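Local coordinates for putative glyoxalase superfamily protein (Ralstonia eutropha, PDB 3IUZ) that probably acts as an iron(II)-dependent dioxygenase that converts 2-oxoadipate to 2-hydroxyglutarate, as do members of its 2-oxoadipate dioxygenase/decarboxylase family, at residues S11-E16 / E195-L200; L23-V28 / A66-V71; A48-L53 / A140-S145; V160-G165 / L213-T218; T218-R221 / M226-I229. One frame throughout, in Å; residues are numbered along the deposited sequence.

Contact 1 (S11-E16 / E195-L200); sequences SANLGE and ELIGLL
A small, partly buried helix-helix contact joins Asn13, near the end of helix 4-14, to Ile197 and Gly198 on helix 190-200, about 17 Å from the chain centre to the centre of the contact. The backbones come closest where Asn13 CA lies 6.2 Å from Gly198 CA, and the lack of a side chain at Gly198 leaves room for Asn13 OD1. The Asn13 amide makes the contact. With CG set beside its own backbone N (chi1 -74°), the group projects across, and OD1 comes down on the glycine, 3.1 Å from Gly198 CA. The same oxygen is 3.2 Å from Gly198 N, but the angle there is too poor for a hydrogen bond. On the other branch, Asn13 ND2 lies 3.8 Å from Ile197 CG2, the methyl branch that flanks the amide. What fixes the rotation of the amide is ND2, which donates to Leu9 O in its own helix and to Ala194 O in the facing one. Ile197 meanwhile rests its other branch on helix 42-60, through Ala48 and Leu49. The arrangement is that of close helix packing at a glycine, with one asparagine amide tied to main-chain carbonyls of both helices.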
# COMPACT_ATOMS: atom_id res chain seq x y z
N SER A 11 -3.57 15.64 -10.60
CA SER A 11 -2.91 16.27 -11.75
C SER A 11 -1.58 16.91 -11.37
O SER A 11 -0.63 16.81 -12.11
CB SER A 11 -3.86 17.29 -12.39
OG SER A 11 -3.44 17.54 -13.72
N ALA A 12 -1.52 17.51 -10.18
CA ALA A 12 -0.29 18.13 -9.66
C ALA A 12 0.76 17.04 -9.37
O ALA A 12 1.94 17.29 -9.39
CB ALA A 12 -0.59 18.94 -8.40
N ASN A 13 0.34 15.82 -9.11
CA ASN A 13 1.28 14.76 -8.87
C ASN A 13 1.54 13.82 -10.05
O ASN A 13 2.60 13.25 -10.11
CB ASN A 13 0.80 13.95 -7.68
CG ASN A 13 1.03 14.69 -6.38
OD1 ASN A 13 2.07 14.55 -5.79
ND2 ASN A 13 0.07 15.52 -5.95
N LEU A 14 0.58 13.62 -10.94
CA LEU A 14 0.67 12.63 -11.98
C LEU A 14 0.72 13.23 -13.38
O LEU A 14 1.03 12.51 -14.34
CB LEU A 14 -0.52 11.65 -11.89
CG LEU A 14 -0.60 10.70 -10.70
CD1 LEU A 14 -1.95 9.98 -10.73
CD2 LEU A 14 0.53 9.66 -10.70
N GLY A 15 0.39 14.50 -13.52
CA GLY A 15 0.21 15.12 -14.83
C GLY A 15 -1.15 14.82 -15.45
O GLY A 15 -1.86 13.94 -15.00
N GLU A 16 -1.51 15.55 -16.50
CA GLU A 16 -2.88 15.49 -17.02
C GLU A 16 -3.26 14.15 -17.58
O GLU A 16 -4.33 13.64 -17.29
CB GLU A 16 -3.16 16.59 -18.05
CG GLU A 16 -3.44 17.92 -17.38
N GLU A 195 0.84 19.38 -2.53
CA GLU A 195 2.23 19.32 -2.06
C GLU A 195 2.39 18.22 -1.05
O GLU A 195 3.33 17.40 -1.15
CB GLU A 195 2.66 20.66 -1.47
CG GLU A 195 4.08 20.66 -0.92
CD GLU A 195 4.47 21.98 -0.27
OE1 GLU A 195 3.65 22.96 -0.24
OE2 GLU A 195 5.60 22.04 0.21
N LEU A 196 1.47 18.13 -0.09
CA LEU A 196 1.54 17.03 0.93
C LEU A 196 1.55 15.65 0.30
O LEU A 196 2.36 14.77 0.67
CB LEU A 196 0.38 17.14 1.93
CG LEU A 196 0.26 16.05 2.96
CD1 LEU A 196 1.54 15.96 3.78
CD2 LEU A 196 -1.02 16.26 3.87
N ILE A 197 0.66 15.44 -0.67
CA ILE A 197 0.61 14.13 -1.34
C ILE A 197 1.98 13.80 -1.95
O ILE A 197 2.50 12.69 -1.80
CB ILE A 197 -0.52 14.08 -2.39
CG1 ILE A 197 -1.86 14.10 -1.70
CG2 ILE A 197 -0.35 12.86 -3.34
CD1 ILE A 197 -3.04 14.50 -2.69
N GLY A 198 2.56 14.77 -2.63
CA GLY A 198 3.88 14.59 -3.25
C GLY A 198 4.95 14.18 -2.24
O GLY A 198 5.86 13.44 -2.57
N LEU A 199 4.83 14.68 -1.02
CA LEU A 199 5.83 14.44 0.01
C LEU A 199 5.56 13.15 0.69
O LEU A 199 6.50 12.53 1.21
CB LEU A 199 5.83 15.55 1.06
CG LEU A 199 6.33 16.92 0.58
CD1 LEU A 199 6.00 18.00 1.66
CD2 LEU A 199 7.84 16.81 0.29
N LEU A 200 4.31 12.71 0.68
CA LEU A 200 3.99 11.44 1.34
C LEU A 200 4.28 10.24 0.47
O LEU A 200 4.60 9.16 0.99
CB LEU A 200 2.52 11.39 1.79
CG LEU A 200 2.14 12.39 2.90
CD1 LEU A 200 0.64 12.22 3.26
CD2 LEU A 200 3.03 12.20 4.17

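Contact 2 (L23-V28 / A66-V71); sequences LSLVSV and AYTDDV
Leu25 reaches across to Thr68 and Val71 with its fork of two methyls, and each of those side chains meets it at about a right angle. CG of Leu25 is anti to the backbone N, and this chi1 of 176° sends it from the last turn of helix 16-25 toward helix 62-73, where the two methyls spread over Thr68 and Val71. CD1 enters between the two partner residues, which are three apart and so stand on the same flank. Leu25 CD1 is 3.7 Å from Val71 CG1. The same methyl, Leu25 CD1, is 3.5 Å from the backbone oxygen Thr68 O. The second methyl lies against the threonine itself, with Leu25 CD2 3.7 Å from Thr68 CB and 4.0 Å from Thr68 CG2.

Thr68 presents carbon rather than its hydroxyl as the nearest surface of its side chain. Its OG1 sits between the backbone N and carbonyl carbon (chi1 57°), turned back along its own helix toward Gly64 O and Arg65 O, which serve as its polar partners. All three contacting residues are buried. Val78, from the following loop, touches both Leu25 and Thr68 and shares a backbone hydrogen bond with Leu25, while Leu58 of helix 42-60 also meets Thr68. Since Val26 already leaves helical geometry, this is largely apolar packing of a helix end, through a single leucine, on the side of another helix in the helical part of the fold.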
# COMPACT_ATOMS: atom_id res chain seq x y z
N LEU A 23 -8.73 8.70 -13.48
CA LEU A 23 -10.08 9.13 -13.10
C LEU A 23 -11.11 8.33 -13.89
O LEU A 23 -12.21 8.09 -13.43
CB LEU A 23 -10.29 10.64 -13.27
CG LEU A 23 -9.58 11.60 -12.29
CD1 LEU A 23 -9.68 13.04 -12.77
CD2 LEU A 23 -10.12 11.50 -10.87
N SER A 24 -10.77 7.89 -15.10
CA SER A 24 -11.74 7.08 -15.80
C SER A 24 -11.74 5.64 -15.28
O SER A 24 -12.72 4.96 -15.42
CB SER A 24 -11.50 7.11 -17.30
OG SER A 24 -10.41 6.27 -17.59
N LEU A 25 -10.66 5.22 -14.62
CA LEU A 25 -10.52 3.82 -14.19
C LEU A 25 -11.06 3.58 -12.75
O LEU A 25 -11.81 2.64 -12.53
CB LEU A 25 -9.05 3.42 -14.22
CG LEU A 25 -8.69 2.03 -13.71
CD1 LEU A 25 -9.32 0.94 -14.58
CD2 LEU A 25 -7.12 1.93 -13.59
N VAL A 26 -10.63 4.42 -11.81
CA VAL A 26 -10.81 4.19 -10.39
C VAL A 26 -11.97 5.03 -9.85
O VAL A 26 -11.93 6.27 -9.93
CB VAL A 26 -9.57 4.54 -9.61
CG1 VAL A 26 -9.76 4.25 -8.10
CG2 VAL A 26 -8.37 3.75 -10.16
N SER A 27 -13.00 4.37 -9.31
CA SER A 27 -14.14 5.10 -8.74
C SER A 27 -13.73 5.95 -7.59
O SER A 27 -12.92 5.53 -6.74
CB SER A 27 -15.23 4.18 -8.25
OG SER A 27 -15.77 3.50 -9.35
N VAL A 28 -14.31 7.14 -7.54
CA VAL A 28 -14.18 7.98 -6.38
C VAL A 28 -15.43 7.77 -5.57
O VAL A 28 -16.55 7.92 -6.06
CB VAL A 28 -14.02 9.49 -6.77
CG1 VAL A 28 -14.07 10.38 -5.54
CG2 VAL A 28 -12.74 9.71 -7.51
N ALA A 66 -2.44 -4.88 -16.96
CA ALA A 66 -3.19 -5.61 -17.98
C ALA A 66 -4.67 -5.69 -17.70
O ALA A 66 -5.53 -5.39 -18.57
CB ALA A 66 -2.64 -7.07 -18.13
N TYR A 67 -4.98 -6.13 -16.48
CA TYR A 67 -6.34 -6.19 -16.00
C TYR A 67 -7.01 -4.81 -16.08
O TYR A 67 -8.10 -4.68 -16.66
CB TYR A 67 -6.43 -6.72 -14.55
CG TYR A 67 -7.87 -6.63 -14.04
CD1 TYR A 67 -8.81 -7.55 -14.46
CD2 TYR A 67 -8.29 -5.58 -13.20
CE1 TYR A 67 -10.14 -7.44 -14.07
CE2 TYR A 67 -9.61 -5.47 -12.80
CZ TYR A 67 -10.52 -6.40 -13.23
OH TYR A 67 -11.81 -6.31 -12.88
N THR A 68 -6.38 -3.79 -15.53
CA THR A 68 -7.02 -2.49 -15.47
C THR A 68 -7.12 -1.86 -16.86
O THR A 68 -8.08 -1.14 -17.14
CB THR A 68 -6.32 -1.52 -14.49
OG1 THR A 68 -4.96 -1.37 -14.88
CG2 THR A 68 -6.42 -2.00 -13.01
N ASP A 69 -6.13 -2.12 -17.75
CA ASP A 69 -6.28 -1.68 -19.16
C ASP A 69 -7.58 -2.24 -19.81
O ASP A 69 -8.29 -1.53 -20.55
CB ASP A 69 -5.07 -2.10 -20.00
CG ASP A 69 -3.84 -1.22 -19.77
OD1 ASP A 69 -3.92 -0.18 -19.08
OD2 ASP A 69 -2.75 -1.61 -20.28
N ASP A 70 -7.89 -3.51 -19.55
CA ASP A 70 -9.14 -4.08 -20.04
C ASP A 70 -10.35 -3.38 -19.40
O ASP A 70 -11.36 -3.14 -20.04
CB ASP A 70 -9.25 -5.56 -19.73
CG ASP A 70 -8.35 -6.43 -20.59
OD1 ASP A 70 -7.64 -5.95 -21.52
OD2 ASP A 70 -8.38 -7.65 -20.29
N VAL A 71 -10.26 -3.09 -18.12
CA VAL A 71 -11.39 -2.40 -17.44
C VAL A 71 -11.66 -1.06 -18.13
O VAL A 71 -12.79 -0.77 -18.50
CB VAL A 71 -11.11 -2.26 -15.92
CG1 VAL A 71 -12.13 -1.32 -15.22
CG2 VAL A 71 -11.11 -3.67 -15.27

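Contact 3 (A48-L53 / A140-S145); sequences ALNMVL and AQFFVS
Asn50 and Leu53, one turn apart on helix 42-60, face Ala140, just before strand 141-147, and Phe142 within it, and every residue that touches is buried. The polar part belongs to Asn50. Its OD1 is 3.2 Å from Phe142 CE1 and equally 3.2 Å from Phe142 CZ, so it addresses the far end of the ring. The approach is oblique, and the amide and ring planes stand 56° apart, so the two groups are not stacked. CG of Asn50 lies beside its own backbone N (chi1 -75°), directing the amide at the strand. The nitrogen on the other branch passes close to Ala140, with Asn50 ND2 3.5 Å from Ala140 CB. Its clear polar partner is Tyr112 OH, to which ND2 is hydrogen-bonded, and that bond selects the rotation of the amide that leaves OD1 toward the phenyl ring.

Apolar contact is slighter. Leu53 CD1 arrives at the edge of the Phe142 ring, near its plane, 4.2 Å from Phe142 CZ. The ring also meets Tyr112 edge-to-face, so Tyr112 touches both the amide and the phenyl group. Phe80 of the neighbouring strand 80-87 touches Asn50 and Ala140, and backbone bonds tie Phe142 to Tyr130 within the mixed sheet.

Chemically, the contact seats an amide in an otherwise largely carbon interface: ND2 is paid for by the tyrosine hydroxyl, while OD1 lies obliquely near Phe142 CE1 and CZ, a carbonyl oxygen set against an aromatic ring in the interior.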
# COMPACT_ATOMS: atom_id res chain seq x y z
N ALA A 48 -7.13 11.06 -2.79
CA ALA A 48 -6.16 11.39 -3.87
C ALA A 48 -4.84 10.73 -3.61
O ALA A 48 -4.29 10.12 -4.57
CB ALA A 48 -5.99 12.84 -4.09
N LEU A 49 -4.34 10.78 -2.38
CA LEU A 49 -3.07 10.06 -2.07
C LEU A 49 -3.19 8.58 -2.48
O LEU A 49 -2.27 8.03 -3.12
CB LEU A 49 -2.68 10.15 -0.61
CG LEU A 49 -1.53 9.28 -0.11
CD1 LEU A 49 -0.21 9.69 -0.79
CD2 LEU A 49 -1.42 9.28 1.43
N ASN A 50 -4.29 7.94 -2.08
CA ASN A 50 -4.50 6.54 -2.36
C ASN A 50 -4.46 6.24 -3.84
O ASN A 50 -3.93 5.23 -4.23
CB ASN A 50 -5.83 6.04 -1.80
CG ASN A 50 -5.79 5.87 -0.30
OD1 ASN A 50 -4.72 6.02 0.29
ND2 ASN A 50 -6.98 5.64 0.35
N MSE A 51 -5.06 7.12 -4.63
CA MSE A 51 -5.10 6.94 -6.04
C MSE A 51 -3.69 7.08 -6.66
O MSE A 51 -3.39 6.40 -7.64
CB MSE A 51 -6.12 7.93 -6.65
CG MSE A 51 -7.64 7.59 -6.28
SE MSE A 51 -8.81 8.92 -6.87
CE MSE A 51 -9.11 8.35 -8.70
N VAL A 52 -2.88 8.01 -6.13
CA VAL A 52 -1.53 8.21 -6.61
C VAL A 52 -0.74 6.96 -6.30
O VAL A 52 0.00 6.46 -7.17
CB VAL A 52 -0.89 9.49 -6.04
CG1 VAL A 52 0.60 9.55 -6.42
CG2 VAL A 52 -1.70 10.71 -6.51
N LEU A 53 -0.97 6.40 -5.11
CA LEU A 53 -0.24 5.22 -4.68
C LEU A 53 -0.65 3.98 -5.51
O LEU A 53 0.18 3.16 -5.88
CB LEU A 53 -0.42 4.97 -3.16
CG LEU A 53 0.29 5.98 -2.23
CD1 LEU A 53 -0.10 5.71 -0.74
CD2 LEU A 53 1.82 5.95 -2.45
N ALA A 140 -10.18 3.76 0.38
CA ALA A 140 -9.45 2.52 0.59
C ALA A 140 -8.91 2.44 1.99
O ALA A 140 -8.46 3.46 2.54
CB ALA A 140 -8.25 2.41 -0.37
N GLN A 141 -8.90 1.23 2.55
CA GLN A 141 -8.27 0.98 3.82
C GLN A 141 -6.78 0.81 3.60
O GLN A 141 -6.34 0.56 2.46
CB GLN A 141 -8.82 -0.24 4.51
CG GLN A 141 -10.21 -0.09 5.01
CD GLN A 141 -10.64 -1.33 5.78
OE1 GLN A 141 -10.38 -1.46 6.99
NE2 GLN A 141 -11.28 -2.26 5.08
N PHE A 142 -6.01 0.94 4.68
CA PHE A 142 -4.61 0.55 4.70
C PHE A 142 -4.49 -0.67 5.58
O PHE A 142 -5.03 -0.70 6.72
CB PHE A 142 -3.73 1.65 5.28
CG PHE A 142 -3.39 2.72 4.30
CD1 PHE A 142 -4.29 3.73 4.00
CD2 PHE A 142 -2.17 2.69 3.64
CE1 PHE A 142 -3.97 4.71 3.06
CE2 PHE A 142 -1.84 3.66 2.71
CZ PHE A 142 -2.71 4.67 2.41
N PHE A 143 -3.76 -1.67 5.09
CA PHE A 143 -3.46 -2.84 5.91
C PHE A 143 -1.97 -2.76 6.17
O PHE A 143 -1.19 -2.77 5.23
CB PHE A 143 -3.88 -4.13 5.22
CG PHE A 143 -3.89 -5.31 6.15
CD1 PHE A 143 -2.71 -5.99 6.44
CD2 PHE A 143 -5.05 -5.74 6.75
CE1 PHE A 143 -2.71 -7.09 7.29
CE2 PHE A 143 -5.05 -6.82 7.60
CZ PHE A 143 -3.89 -7.49 7.89
N VAL A 144 -1.57 -2.58 7.43
CA VAL A 144 -0.17 -2.40 7.75
C VAL A 144 0.25 -3.54 8.61
O VAL A 144 -0.31 -3.77 9.70
CB VAL A 144 0.08 -1.08 8.51
CG1 VAL A 144 1.61 -0.93 8.78
CG2 VAL A 144 -0.50 0.11 7.68
N SER A 145 1.24 -4.27 8.13
CA SER A 145 1.82 -5.38 8.86
C SER A 145 3.18 -5.05 9.42
O SER A 145 3.93 -4.24 8.85
CB SER A 145 1.92 -6.58 7.93
OG SER A 145 0.62 -7.09 7.71

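Contact 4 (V160-G165 / L213-T218); sequences VGRVTG and LADYET
Arg162 bends at its third torsion (chi3 -67°) after an extended start, and this bend turns the guanidinium toward Asp215. On the other helix, Asp215 has CG beside its own backbone N, which carries the carboxylate out to meet it. The result is a side-on salt bridge in which NE and one terminal nitrogen each take a different oxygen. Arg162 NE donates to Asp215 OD2 at 3.0 Å, nearly straight at 161°, and Arg162 NH2 donates to Asp215 OD1 at the same 3.0 Å. A further bond from Arg162 NE to Asp215 OD1, at 3.4 Å, is weak.

The carboxylate lies along the guanidinium edge, with both main acceptors close to the plane of the arginine. Seen from the aspartate the fit is less flat: the two groups are twisted 36° apart, so that OD2 is met on its syn side, though tilted out of the carboxylate plane, and OD1 from farther above it. Two firm bonds nevertheless restrict rotation of both groups. Beside the ion pair the contact turns apolar, with Val163 CG2 4.0 Å from Asp215 CB as the two side chains run past each other in opposite directions.

The bridge spans from exposed Arg162 to buried Asp215, joining the last turns of helix 154-164 to the first turn of helix 213-222. Ala159 also touches Asp215. Helix 224-232 lies alongside, where Val163 meets Ala230 and Tyr216 meets Ala227, and Tyr216 also touches Val298 on strand 293-306.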
# COMPACT_ATOMS: atom_id res chain seq x y z
N VAL A 160 18.83 -8.93 9.77
CA VAL A 160 17.79 -7.90 9.81
C VAL A 160 18.40 -6.52 10.10
O VAL A 160 18.20 -5.58 9.33
CB VAL A 160 16.65 -8.24 10.78
CG1 VAL A 160 15.67 -7.03 10.94
CG2 VAL A 160 15.92 -9.47 10.28
N GLY A 161 19.20 -6.42 11.15
CA GLY A 161 19.75 -5.14 11.54
C GLY A 161 20.70 -4.56 10.51
O GLY A 161 20.71 -3.36 10.28
N ARG A 162 21.49 -5.40 9.85
CA ARG A 162 22.32 -4.87 8.78
C ARG A 162 21.47 -4.30 7.64
O ARG A 162 21.86 -3.32 7.04
CB ARG A 162 23.33 -5.90 8.24
CG ARG A 162 24.58 -6.02 9.08
CD ARG A 162 25.65 -6.76 8.29
NE ARG A 162 25.19 -8.12 8.10
CZ ARG A 162 25.28 -9.07 9.02
NH1 ARG A 162 25.86 -8.82 10.19
NH2 ARG A 162 24.82 -10.27 8.76
N VAL A 163 20.32 -4.90 7.37
CA VAL A 163 19.49 -4.47 6.26
C VAL A 163 18.75 -3.18 6.64
O VAL A 163 18.79 -2.22 5.88
CB VAL A 163 18.53 -5.58 5.76
CG1 VAL A 163 17.46 -5.00 4.86
CG2 VAL A 163 19.32 -6.71 5.03
N THR A 164 18.14 -3.16 7.82
CA THR A 164 17.28 -2.04 8.23
C THR A 164 17.99 -0.92 9.01
O THR A 164 17.46 0.19 9.08
CB THR A 164 16.05 -2.52 9.05
OG1 THR A 164 16.48 -3.14 10.27
CG2 THR A 164 15.17 -3.49 8.23
N GLY A 165 19.18 -1.18 9.57
CA GLY A 165 19.77 -0.26 10.52
C GLY A 165 20.31 1.04 9.92
O GLY A 165 20.72 1.94 10.63
N LEU A 213 23.70 -9.46 -0.67
CA LEU A 213 23.06 -10.62 -1.19
C LEU A 213 23.03 -11.70 -0.12
O LEU A 213 22.01 -12.37 0.09
CB LEU A 213 23.79 -11.09 -2.46
CG LEU A 213 23.24 -12.40 -3.07
CD1 LEU A 213 21.81 -12.25 -3.49
CD2 LEU A 213 24.07 -12.85 -4.26
N ALA A 214 24.16 -11.85 0.57
CA ALA A 214 24.27 -12.82 1.66
C ALA A 214 23.24 -12.63 2.76
O ALA A 214 22.75 -13.60 3.30
CB ALA A 214 25.68 -12.80 2.25
N ASP A 215 22.90 -11.38 3.09
CA ASP A 215 21.93 -11.15 4.15
C ASP A 215 20.52 -11.46 3.65
O ASP A 215 19.72 -12.07 4.38
CB ASP A 215 22.00 -9.69 4.66
CG ASP A 215 23.25 -9.43 5.44
OD1 ASP A 215 23.86 -10.42 5.92
OD2 ASP A 215 23.62 -8.25 5.55
N TYR A 216 20.25 -11.09 2.40
CA TYR A 216 18.98 -11.42 1.74
C TYR A 216 18.74 -12.91 1.82
O TYR A 216 17.65 -13.38 2.23
CB TYR A 216 18.94 -10.94 0.27
CG TYR A 216 17.76 -11.51 -0.49
CD1 TYR A 216 16.47 -11.01 -0.30
CD2 TYR A 216 17.93 -12.58 -1.39
CE1 TYR A 216 15.39 -11.54 -0.98
CE2 TYR A 216 16.81 -13.14 -2.09
CZ TYR A 216 15.56 -12.63 -1.91
OH TYR A 216 14.44 -13.17 -2.55
N GLU A 217 19.78 -13.67 1.51
CA GLU A 217 19.69 -15.13 1.50
C GLU A 217 19.53 -15.69 2.91
O GLU A 217 18.72 -16.57 3.13
CB GLU A 217 20.88 -15.74 0.75
CG GLU A 217 20.83 -15.36 -0.74
CD GLU A 217 22.12 -15.60 -1.52
OE1 GLU A 217 23.19 -15.81 -0.92
OE2 GLU A 217 22.03 -15.55 -2.77
N THR A 218 20.26 -15.15 3.88
CA THR A 218 20.05 -15.55 5.29
C THR A 218 18.61 -15.37 5.71
O THR A 218 18.00 -16.27 6.34
CB THR A 218 20.96 -14.77 6.23
OG1 THR A 218 22.32 -15.11 5.96
CG2 THR A 218 20.61 -15.05 7.71

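Contact 5 (T218-R221 / M226-I229); sequences TLLR and MAWI
Leu219 and Leu220 meet Met226 and Ala227 mainly through aliphatic carbon, with no flat group on either side of the interface. Trp228 takes no part across the contact; its ring makes a cation-pi contact with Arg86 and bonds to Gly300 O through NE1. Two pairs carry most of the touching, and Leu219 CB also approaches Ala227. Leu219, with CG beside its backbone N (chi1 -59°), lays its fork obliquely across Met226, which is modelled as selenomethionine. Leu219 CD2 is 3.9 Å from Met226 CG, and Leu219 CD1 is 4.1 Å from Met226 CE. CG and the terminal CE of the methionine both approach the leucine, the chain being bent at chi2 and chi3.

In the second pair, Leu220 CD1 lies 3.7 Å from Ala227 CB, and Leu220 CB comes nearly as close to the same methyl. Here the backbones themselves are near, with Leu220 CA 5.0 Å from Ala227 CA, an approach suited to the small alanine. Leu219 also packs on Phe156, Ala159 and Val160 of helix 154-164. Leu220, by contrast, is exposed, its side chain about 5 Å from a bound triethylene glycol, probably a crystallisation component. Helices 213-222 and 224-232 follow each other almost without a break, and between these segments the contact has no hydrogen bond, consistent with apolar packing as its main contribution.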
# COMPACT_ATOMS: atom_id res chain seq x y z
N THR A 218 20.26 -15.15 3.88
CA THR A 218 20.05 -15.55 5.29
C THR A 218 18.61 -15.37 5.71
O THR A 218 18.00 -16.27 6.34
CB THR A 218 20.96 -14.77 6.23
OG1 THR A 218 22.32 -15.11 5.96
CG2 THR A 218 20.61 -15.05 7.71
N LEU A 219 18.03 -14.22 5.36
CA LEU A 219 16.63 -13.97 5.69
C LEU A 219 15.73 -14.97 4.97
O LEU A 219 14.79 -15.53 5.56
CB LEU A 219 16.22 -12.52 5.35
CG LEU A 219 17.02 -11.37 6.05
CD1 LEU A 219 16.64 -10.00 5.45
CD2 LEU A 219 16.86 -11.36 7.55
N LEU A 220 16.03 -15.18 3.71
CA LEU A 220 15.14 -16.01 2.90
C LEU A 220 15.05 -17.45 3.40
O LEU A 220 14.01 -18.08 3.26
CB LEU A 220 15.55 -15.96 1.45
CG LEU A 220 14.67 -16.63 0.41
CD1 LEU A 220 13.19 -16.19 0.49
CD2 LEU A 220 15.29 -16.39 -0.99
N ARG A 221 16.12 -17.95 4.01
CA ARG A 221 16.09 -19.30 4.55
C ARG A 221 15.07 -19.48 5.70
O ARG A 221 14.61 -20.59 5.94
CB ARG A 221 17.46 -19.70 5.02
CG ARG A 221 18.49 -19.57 3.90
CD ARG A 221 19.64 -20.54 3.94
NE ARG A 221 20.55 -20.14 2.86
CZ ARG A 221 21.55 -19.26 3.01
NH1 ARG A 221 21.82 -18.70 4.19
NH2 ARG A 221 22.29 -18.94 1.94
N MSE A 226 10.21 -11.57 5.36
CA MSE A 226 11.29 -10.63 5.72
C MSE A 226 12.27 -10.48 4.55
O MSE A 226 12.78 -9.39 4.31
CB MSE A 226 12.03 -11.11 6.99
CG MSE A 226 13.12 -10.20 7.49
SE MSE A 226 12.51 -8.32 7.90
CE MSE A 226 13.84 -7.38 6.87
N ALA A 227 12.50 -11.55 3.77
CA ALA A 227 13.30 -11.42 2.55
C ALA A 227 12.67 -10.38 1.58
O ALA A 227 13.36 -9.53 1.03
CB ALA A 227 13.48 -12.78 1.83
N TRP A 228 11.36 -10.46 1.41
CA TRP A 228 10.62 -9.50 0.57
C TRP A 228 10.78 -8.07 1.07
O TRP A 228 11.12 -7.15 0.32
CB TRP A 228 9.15 -9.94 0.48
CG TRP A 228 8.37 -9.19 -0.45
CD1 TRP A 228 8.03 -9.56 -1.74
CD2 TRP A 228 7.71 -7.93 -0.22
NE1 TRP A 228 7.25 -8.60 -2.30
CE2 TRP A 228 7.03 -7.60 -1.39
CE3 TRP A 228 7.64 -7.06 0.89
CZ2 TRP A 228 6.31 -6.40 -1.53
CZ3 TRP A 228 6.93 -5.89 0.78
CH2 TRP A 228 6.27 -5.55 -0.42
N ILE A 229 10.61 -7.89 2.37
CA ILE A 229 10.82 -6.57 2.98
C ILE A 229 12.23 -6.06 2.72
O ILE A 229 12.43 -4.90 2.42
CB ILE A 229 10.50 -6.57 4.49
CG1 ILE A 229 9.03 -6.96 4.71
CG2 ILE A 229 10.81 -5.17 5.05
CD1 ILE A 229 8.62 -7.17 6.18

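Contacts 2 and 3 are fully buried, whereas contact 1 is only partly so and contacts 4 and 5 each keep one exposed residue. Contact 3, its centre about 5 Å from the chain centre, is the one that joins helix to sheet; the other four pair helices. Contacts 4 and 5 share Thr218 and helix 213-222, touching where Val160 CG2 meets Leu219 CD2 at 3.4 Å. Contact 3 likewise touches contact 1 through Ile197 and contact 2 through Met51. A salt bridge crosses only contact 4, between exposed Arg162 and buried Asp215; contacts 1 and 3 rely on asparagine amides bonded to partners outside their segments, and contacts 2 and 5 on apolar packing.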